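Local coordinates for protein alkaline serine protease AL20 (Nesterenkonia abyssinica, PDB 3CP7) that probably hydrolyses peptide bonds in proteins as a secreted, thermostable alkaline serine protease of the trypsin-like fold, at residues F13-N17 with Q50-F55; F88-Y92 with T186-G190; R121-A127 with S155-I160. All blocks are in the same frame, centred on the assembly; numbering follows the deposited sequence.

Interaction 1 (F13-N17 with Q50-F55); sequences FFSTN and QFARNF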
# COMPACT_ATOMS: atom_id res chain seq x y z
N PHE A 13 -5.67 7.31 -18.24
CA PHE A 13 -6.31 6.19 -18.93
C PHE A 13 -5.92 4.92 -18.20
O PHE A 13 -4.78 4.78 -17.75
CB PHE A 13 -5.83 6.09 -20.38
CG PHE A 13 -6.09 7.31 -21.21
CD1 PHE A 13 -5.22 8.40 -21.16
CD2 PHE A 13 -7.19 7.37 -22.06
CE1 PHE A 13 -5.46 9.53 -21.93
CE2 PHE A 13 -7.43 8.50 -22.84
CZ PHE A 13 -6.55 9.57 -22.78
N PHE A 14 -6.86 4.00 -18.07
CA PHE A 14 -6.53 2.68 -17.50
C PHE A 14 -7.53 1.64 -17.96
O PHE A 14 -8.57 1.97 -18.53
CB PHE A 14 -6.44 2.74 -15.96
CG PHE A 14 -7.76 2.98 -15.26
CD1 PHE A 14 -8.50 1.90 -14.78
CD2 PHE A 14 -8.24 4.26 -15.06
CE1 PHE A 14 -9.71 2.11 -14.12
CE2 PHE A 14 -9.45 4.47 -14.40
CZ PHE A 14 -10.18 3.39 -13.93
N SER A 15 -7.20 0.37 -17.72
CA SER A 15 -8.09 -0.73 -18.09
C SER A 15 -8.29 -1.68 -16.92
O SER A 15 -7.45 -1.79 -16.04
CB SER A 15 -7.52 -1.50 -19.28
OG SER A 15 -7.40 -0.66 -20.41
N THR A 16 -9.44 -2.35 -16.92
CA THR A 16 -9.72 -3.43 -15.97
C THR A 16 -10.35 -4.58 -16.76
O THR A 16 -10.46 -4.50 -17.98
CB THR A 16 -10.71 -2.99 -14.86
OG1 THR A 16 -12.02 -2.85 -15.42
CG2 THR A 16 -10.28 -1.67 -14.22
N ASN A 17 -10.75 -5.64 -16.07
CA ASN A 17 -11.51 -6.73 -16.69
C ASN A 17 -12.83 -6.24 -17.30
O ASN A 17 -13.40 -6.90 -18.17
CB ASN A 17 -11.78 -7.84 -15.68
CG ASN A 17 -10.54 -8.66 -15.35
OD1 ASN A 17 -9.53 -8.61 -16.06
ND2 ASN A 17 -10.62 -9.42 -14.27
N GLN A 50 -8.66 -6.06 -7.90
CA GLN A 50 -7.23 -5.99 -8.21
C GLN A 50 -6.82 -4.61 -8.72
O GLN A 50 -7.66 -3.72 -8.82
CB GLN A 50 -6.84 -7.07 -9.21
CG GLN A 50 -7.54 -6.96 -10.56
CD GLN A 50 -7.28 -8.17 -11.47
OE1 GLN A 50 -6.47 -9.04 -11.15
NE2 GLN A 50 -7.97 -8.21 -12.61
N PHE A 51 -5.54 -4.44 -9.03
CA PHE A 51 -5.06 -3.16 -9.55
C PHE A 51 -5.48 -2.92 -10.99
O PHE A 51 -5.68 -3.86 -11.76
CB PHE A 51 -3.53 -3.04 -9.43
CG PHE A 51 -3.05 -2.89 -8.02
CD1 PHE A 51 -2.83 -4.01 -7.21
CD2 PHE A 51 -2.84 -1.63 -7.48
CE1 PHE A 51 -2.39 -3.87 -5.89
CE2 PHE A 51 -2.40 -1.47 -6.18
CZ PHE A 51 -2.16 -2.59 -5.37
N ALA A 52 -5.64 -1.65 -11.34
CA ALA A 52 -5.86 -1.24 -12.72
C ALA A 52 -4.67 -1.66 -13.57
O ALA A 52 -3.54 -1.77 -13.08
CB ALA A 52 -6.06 0.28 -12.79
N ARG A 53 -4.93 -1.89 -14.85
CA ARG A 53 -3.88 -2.24 -15.79
C ARG A 53 -3.64 -1.08 -16.74
O ARG A 53 -4.54 -0.31 -17.03
CB ARG A 53 -4.25 -3.50 -16.56
CG ARG A 53 -4.23 -4.75 -15.69
CD ARG A 53 -4.51 -6.01 -16.50
NE ARG A 53 -5.92 -6.39 -16.46
CZ ARG A 53 -6.80 -6.18 -17.44
NH1 ARG A 53 -6.43 -5.57 -18.57
NH2 ARG A 53 -8.05 -6.58 -17.29
N ASN A 54 -2.40 -0.96 -17.19
CA ASN A 54 -2.02 0.05 -18.18
C ASN A 54 -2.42 1.47 -17.80
O ASN A 54 -2.91 2.24 -18.63
CB ASN A 54 -2.52 -0.34 -19.56
CG ASN A 54 -1.94 -1.66 -20.03
OD1 ASN A 54 -0.80 -2.00 -19.70
ND2 ASN A 54 -2.72 -2.41 -20.78
N PHE A 55 -2.20 1.80 -16.53
CA PHE A 55 -2.42 3.14 -16.02
C PHE A 55 -1.43 4.09 -16.68
O PHE A 55 -0.21 3.91 -16.58
CB PHE A 55 -2.26 3.15 -14.50
CG PHE A 55 -2.57 4.48 -13.83
CD1 PHE A 55 -3.72 4.62 -13.06
CD2 PHE A 55 -1.69 5.54 -13.92
CE1 PHE A 55 -4.00 5.82 -12.40
CE2 PHE A 55 -1.95 6.76 -13.27
CZ PHE A 55 -3.11 6.89 -12.51
O HOH W 1 -5.22 -1.50 -21.70
O HOH W 2 -9.49 -6.22 -13.56

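Interaction 2 (F88-Y92 with T186-G190); sequences FEHDY and TNSYG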
# COMPACT_ATOMS: atom_id res chain seq x y z
N PHE A 88 -14.68 4.85 1.28
CA PHE A 88 -14.61 6.17 0.64
C PHE A 88 -13.91 7.24 1.50
O PHE A 88 -13.43 8.24 0.96
CB PHE A 88 -15.98 6.66 0.16
CG PHE A 88 -16.42 6.02 -1.12
CD1 PHE A 88 -17.37 5.00 -1.12
CD2 PHE A 88 -15.85 6.41 -2.33
CE1 PHE A 88 -17.76 4.40 -2.33
CE2 PHE A 88 -16.24 5.81 -3.54
CZ PHE A 88 -17.21 4.81 -3.52
N GLU A 89 -13.82 7.02 2.81
CA GLU A 89 -13.04 7.97 3.62
C GLU A 89 -11.57 8.01 3.18
O GLU A 89 -10.86 8.96 3.49
CB GLU A 89 -13.12 7.67 5.12
CG GLU A 89 -14.48 7.98 5.73
CD GLU A 89 -14.48 7.97 7.24
OE1 GLU A 89 -13.62 7.30 7.85
OE2 GLU A 89 -15.36 8.65 7.82
N HIS A 90 -11.14 6.96 2.47
CA HIS A 90 -9.74 6.86 2.04
C HIS A 90 -9.62 6.59 0.55
O HIS A 90 -8.71 5.90 0.12
CB HIS A 90 -8.99 5.82 2.88
CG HIS A 90 -9.03 6.13 4.34
ND1 HIS A 90 -8.17 7.04 4.92
CD2 HIS A 90 -9.86 5.72 5.32
CE1 HIS A 90 -8.46 7.15 6.21
NE2 HIS A 90 -9.49 6.38 6.47
N ASP A 91 -10.51 7.19 -0.24
CA ASP A 91 -10.44 7.02 -1.69
C ASP A 91 -9.42 7.98 -2.28
O ASP A 91 -9.76 8.87 -3.06
CB ASP A 91 -11.81 7.21 -2.36
CG ASP A 91 -11.78 6.86 -3.84
OD1 ASP A 91 -12.69 7.30 -4.58
OD2 ASP A 91 -10.86 6.15 -4.27
N TYR A 92 -8.16 7.81 -1.88
CA TYR A 92 -7.03 8.54 -2.44
C TYR A 92 -5.91 7.54 -2.71
O TYR A 92 -5.89 6.43 -2.15
CB TYR A 92 -6.55 9.67 -1.51
CG TYR A 92 -6.35 9.21 -0.09
CD1 TYR A 92 -7.29 9.51 0.91
CD2 TYR A 92 -5.23 8.45 0.27
CE1 TYR A 92 -7.12 9.06 2.21
CE2 TYR A 92 -5.06 7.99 1.57
CZ TYR A 92 -6.01 8.30 2.54
OH TYR A 92 -5.85 7.84 3.83
N THR A 186 -8.99 15.13 -3.47
CA THR A 186 -9.09 14.60 -4.80
C THR A 186 -10.60 14.41 -5.09
O THR A 186 -11.38 14.15 -4.16
CB THR A 186 -8.25 13.31 -4.71
OG1 THR A 186 -6.95 13.39 -5.33
CG2 THR A 186 -8.99 11.95 -4.55
N ASN A 187 -11.01 14.59 -6.35
CA ASN A 187 -12.39 14.23 -6.72
C ASN A 187 -12.60 12.75 -6.52
O ASN A 187 -11.87 11.95 -7.10
CB ASN A 187 -12.67 14.55 -8.20
CG ASN A 187 -12.52 16.02 -8.53
OD1 ASN A 187 -12.88 16.90 -7.74
ND2 ASN A 187 -11.96 16.30 -9.71
N SER A 188 -13.61 12.37 -5.74
CA SER A 188 -13.83 10.95 -5.46
C SER A 188 -15.19 10.40 -5.89
O SER A 188 -15.24 9.39 -6.60
CB SER A 188 -13.56 10.66 -3.98
OG SER A 188 -14.05 9.38 -3.60
N TYR A 189 -16.29 11.04 -5.49
CA TYR A 189 -17.60 10.48 -5.77
C TYR A 189 -18.70 11.51 -5.59
O TYR A 189 -18.47 12.58 -5.01
CB TYR A 189 -17.86 9.27 -4.85
CG TYR A 189 -18.11 9.63 -3.41
CD1 TYR A 189 -17.07 9.71 -2.49
CD2 TYR A 189 -19.41 9.88 -2.95
CE1 TYR A 189 -17.30 10.05 -1.16
CE2 TYR A 189 -19.66 10.22 -1.63
CZ TYR A 189 -18.60 10.29 -0.73
OH TYR A 189 -18.81 10.63 0.59
N GLY A 190 -19.88 11.18 -6.10
CA GLY A 190 -21.11 11.89 -5.72
C GLY A 190 -22.13 10.89 -5.20
O GLY A 190 -21.88 9.68 -5.18

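Interaction 3 (R121-A127 with S155-I160); sequences RGQYYSA and SSTQGI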
# COMPACT_ATOMS: atom_id res chain seq x y z
N ARG A 121 -11.15 21.62 8.17
CA ARG A 121 -12.32 21.33 7.36
C ARG A 121 -13.01 22.62 6.94
O ARG A 121 -12.82 23.67 7.57
CB ARG A 121 -13.29 20.44 8.15
CG ARG A 121 -12.69 19.09 8.54
CD ARG A 121 -13.68 18.22 9.32
NE ARG A 121 -14.80 17.74 8.51
CZ ARG A 121 -14.73 16.73 7.64
NH1 ARG A 121 -13.59 16.08 7.47
NH2 ARG A 121 -15.79 16.37 6.93
N GLY A 122 -13.80 22.56 5.87
CA GLY A 122 -14.64 23.68 5.47
C GLY A 122 -13.92 24.80 4.76
O GLY A 122 -14.40 25.93 4.73
N GLN A 123 -12.77 24.48 4.16
CA GLN A 123 -12.02 25.47 3.39
C GLN A 123 -12.60 25.66 1.99
O GLN A 123 -13.42 24.86 1.52
CB GLN A 123 -10.56 25.04 3.27
CG GLN A 123 -9.82 24.89 4.59
CD GLN A 123 -9.35 26.21 5.14
OE1 GLN A 123 -8.17 26.55 5.02
NE2 GLN A 123 -10.27 26.98 5.71
N TYR A 124 -12.16 26.72 1.32
CA TYR A 124 -12.53 27.00 -0.06
C TYR A 124 -11.55 26.29 -1.00
O TYR A 124 -10.33 26.35 -0.81
CB TYR A 124 -12.50 28.51 -0.31
CG TYR A 124 -12.94 28.92 -1.69
CD1 TYR A 124 -14.28 29.17 -1.98
CD2 TYR A 124 -12.02 29.07 -2.72
CE1 TYR A 124 -14.68 29.55 -3.26
CE2 TYR A 124 -12.41 29.44 -3.99
CZ TYR A 124 -13.74 29.68 -4.26
OH TYR A 124 -14.11 30.07 -5.53
N TYR A 125 -12.11 25.65 -2.03
CA TYR A 125 -11.33 24.87 -2.98
C TYR A 125 -11.61 25.23 -4.42
O TYR A 125 -12.71 25.67 -4.77
CB TYR A 125 -11.67 23.38 -2.83
CG TYR A 125 -11.16 22.74 -1.56
CD1 TYR A 125 -12.00 22.60 -0.45
CD2 TYR A 125 -9.84 22.29 -1.46
CE1 TYR A 125 -11.54 22.02 0.72
CE2 TYR A 125 -9.37 21.71 -0.28
CZ TYR A 125 -10.23 21.58 0.81
OH TYR A 125 -9.81 21.01 1.98
N SER A 126 -10.60 24.98 -5.25
CA SER A 126 -10.72 24.90 -6.69
C SER A 126 -10.36 23.48 -7.09
O SER A 126 -9.24 23.02 -6.83
CB SER A 126 -9.76 25.89 -7.34
OG SER A 126 -10.07 27.22 -6.95
N ALA A 127 -11.32 22.77 -7.68
CA ALA A 127 -11.14 21.36 -8.08
C ALA A 127 -11.11 21.26 -9.59
O ALA A 127 -11.82 21.98 -10.28
CB ALA A 127 -12.25 20.50 -7.51
N SER A 155 -19.64 10.74 7.15
CA SER A 155 -18.24 10.33 7.07
C SER A 155 -17.35 11.56 7.09
O SER A 155 -17.84 12.69 7.08
CB SER A 155 -17.99 9.49 5.81
OG SER A 155 -17.66 10.30 4.68
N SER A 156 -16.04 11.33 7.09
CA SER A 156 -15.06 12.42 7.11
C SER A 156 -14.86 13.09 5.74
O SER A 156 -14.10 14.07 5.63
CB SER A 156 -13.72 11.94 7.67
OG SER A 156 -13.18 10.94 6.82
N THR A 157 -15.51 12.59 4.69
CA THR A 157 -15.38 13.26 3.39
C THR A 157 -16.03 14.64 3.42
O THR A 157 -16.80 14.97 4.35
CB THR A 157 -15.96 12.44 2.22
OG1 THR A 157 -17.38 12.34 2.39
CG2 THR A 157 -15.34 11.05 2.20
N GLN A 158 -15.71 15.46 2.42
CA GLN A 158 -16.32 16.78 2.27
C GLN A 158 -16.84 16.95 0.86
O GLN A 158 -16.33 16.33 -0.07
CB GLN A 158 -15.31 17.89 2.56
CG GLN A 158 -14.65 17.80 3.92
CD GLN A 158 -13.81 19.02 4.21
OE1 GLN A 158 -14.24 19.93 4.91
NE2 GLN A 158 -12.62 19.08 3.63
N GLY A 159 -17.86 17.79 0.72
CA GLY A 159 -18.46 18.06 -0.57
C GLY A 159 -18.32 19.50 -0.98
O GLY A 159 -18.34 20.40 -0.13
N ILE A 160 -18.18 19.72 -2.28
CA ILE A 160 -18.24 21.06 -2.86
C ILE A 160 -19.22 21.11 -4.03
O ILE A 160 -19.44 20.10 -4.69
CB ILE A 160 -16.84 21.56 -3.35
CG1 ILE A 160 -16.23 20.60 -4.39
CG2 ILE A 160 -15.91 21.79 -2.17
CD1 ILE A 160 -14.94 21.10 -5.05
O HOH W 3 -11.32 21.86 4.10

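Interaction 1 (F13-N17 with Q50-F55)
Ser15 and Arg53 face each other as an antiparallel hydrogen-bonded pair: Ser15 N gives its proton to Arg53 O at 2.8 Å, and Arg53 N returns one to Ser15 O, also at 2.8 Å and nearly straight (170°). Beyond the pair, the Arg53 chain bends at its third torsion (chi3 -95°) and lays one face of its guanidinium over Thr16 CA. From there NH2 reaches Asn17 OD1 at 2.8 Å, an angled bond (133°) that comes in tilted from the amide plane. A water bonded to Asn17 N and to Gln50 NE2 closes this end; a second spans Ser15 OG and Asn54 ND2, while Asp20 also holds that hydroxyl. On the inward face Phe14 CD1 lies 3.5 Å from Ala52 CB, and the CB of Phe14 sits near the ring of Phe55. Phe55 CA points a C-H at Phe13 O, 3.4 Å away. Further out, Phe14 packs on Cys23 and Phe55 on Ala73 and Leu76, and a backbone hydrogen bond between Phe13 and Val56 carries the pairing on. Strand 9-16 meets the approach to strand 55-59, the first and last strands in the order of the six-stranded sheet, as in the closed N-terminal barrel of trypsin-like proteases.

Interaction 2 (F88-Y92 with T186-G190)
Ser188 OG donates to Asp91 OD1 at 2.7 Å, the one hydrogen bond that crosses between the two segments. The hydroxyl meets the carboxylate oxygen on its anti side, 17° out of the carboxylate plane. Each side chain reaches across with its end anti to the backbone N (Asp91 chi1 -173°). Asp91 OD1 also bonds to His41 ND1, so this oxygen is gripped by two partners. Asp91, His41 and Ser169 fit the geometry of a charge relay, consistent with the catalytic triad of trypsin-like proteases, in which the aspartate and histidine come from the first barrel and the serine from the second. Ser188 would then be a second-shell residue positioning the aspartate from the second barrel. An alanine here in place of Asp91 would probably leave both Ser188 OG and His41 ND1 without the acceptor they share. The apolar part lies alongside. Phe88 and Tyr189 meet obliquely, ring centres 4.8 Å apart and planes at 53°, the closest atoms being Phe88 CD2 and Tyr189 CD1 at 3.5 Å. Ser188 OG lies at the edge of the Phe88 ring, 3.7 Å from CD2, while Trp82 meets Phe88 edge-to-face. In the backbone, Asp91 centres an inverse gamma turn, its O contacting Thr186 CG2 at 3.5 Å; Ser188 and Tyr189 form a classic beta bulge opposite Phe199.

Interaction 3 (R121-A127 with S155-I160)
Arg121 spreads its guanidinium against the turn at Ser156 and Thr157, on the partly exposed rim of the contact. NH1 bonds to Ser156 O at 2.8 Å, almost exactly in the guanidinium plane, and NH2 bonds to Thr157 O at 3.1 Å, though it stands above that carbonyl's plane; a weak third bond joins NH2 to Ser156 O. A bend at chi3 (69°) turns the arginine's end to these carbonyls, and Gln158 covers one face of the guanidinium. The buried side is apolar: Tyr125, Ala127 and Ile160 pack with Trp173. Ala127 CB meets Ile160 CD1 at 3.7 Å, whereas Tyr125 CD1 and Ile160 CG2 are looser, 4.3 Å apart. Strands 124-127 and 158-160 pass with their axes 9.0 Å apart at 69°. Both belong to the second antiparallel sheet, probably the second barrel of the trypsin-like fold, on either side of strand 142-150 in its order, so side chains rather than a backbone ladder join them. Chemically, the guanidinium supplies N-H donors to two backbone carbonyls, and both ends of the Gln158 amide are satisfied: OE1 directly by Gly122 N, 2.8 Å away and in the carbonyl plane, NE2 through a water shared with Gln123 N and Tyr125 OH.

From the N terminus, interaction 1 closes first: residues 13-17 at the end of strand 9-16 meet 50-55, enclosing strands 19-27 and 35-38 and finishing before interaction 2 begins. Interaction 2 opens at 88-92, just ahead of strand 93-97 of the barrel, and closes only at 186-190 in the second sheet, so it joins the two halves of the fold. Nested inside that long loop, interaction 3 ties 121-127 to 155-160 within the second half. Interactions 2 and 3 touch, through Glu89 OE2 with Ser156 N and Tyr189 OH with Thr157 OG1, whereas interaction 1 lies across the chain's centre from interaction 3, about 28 Å between centres.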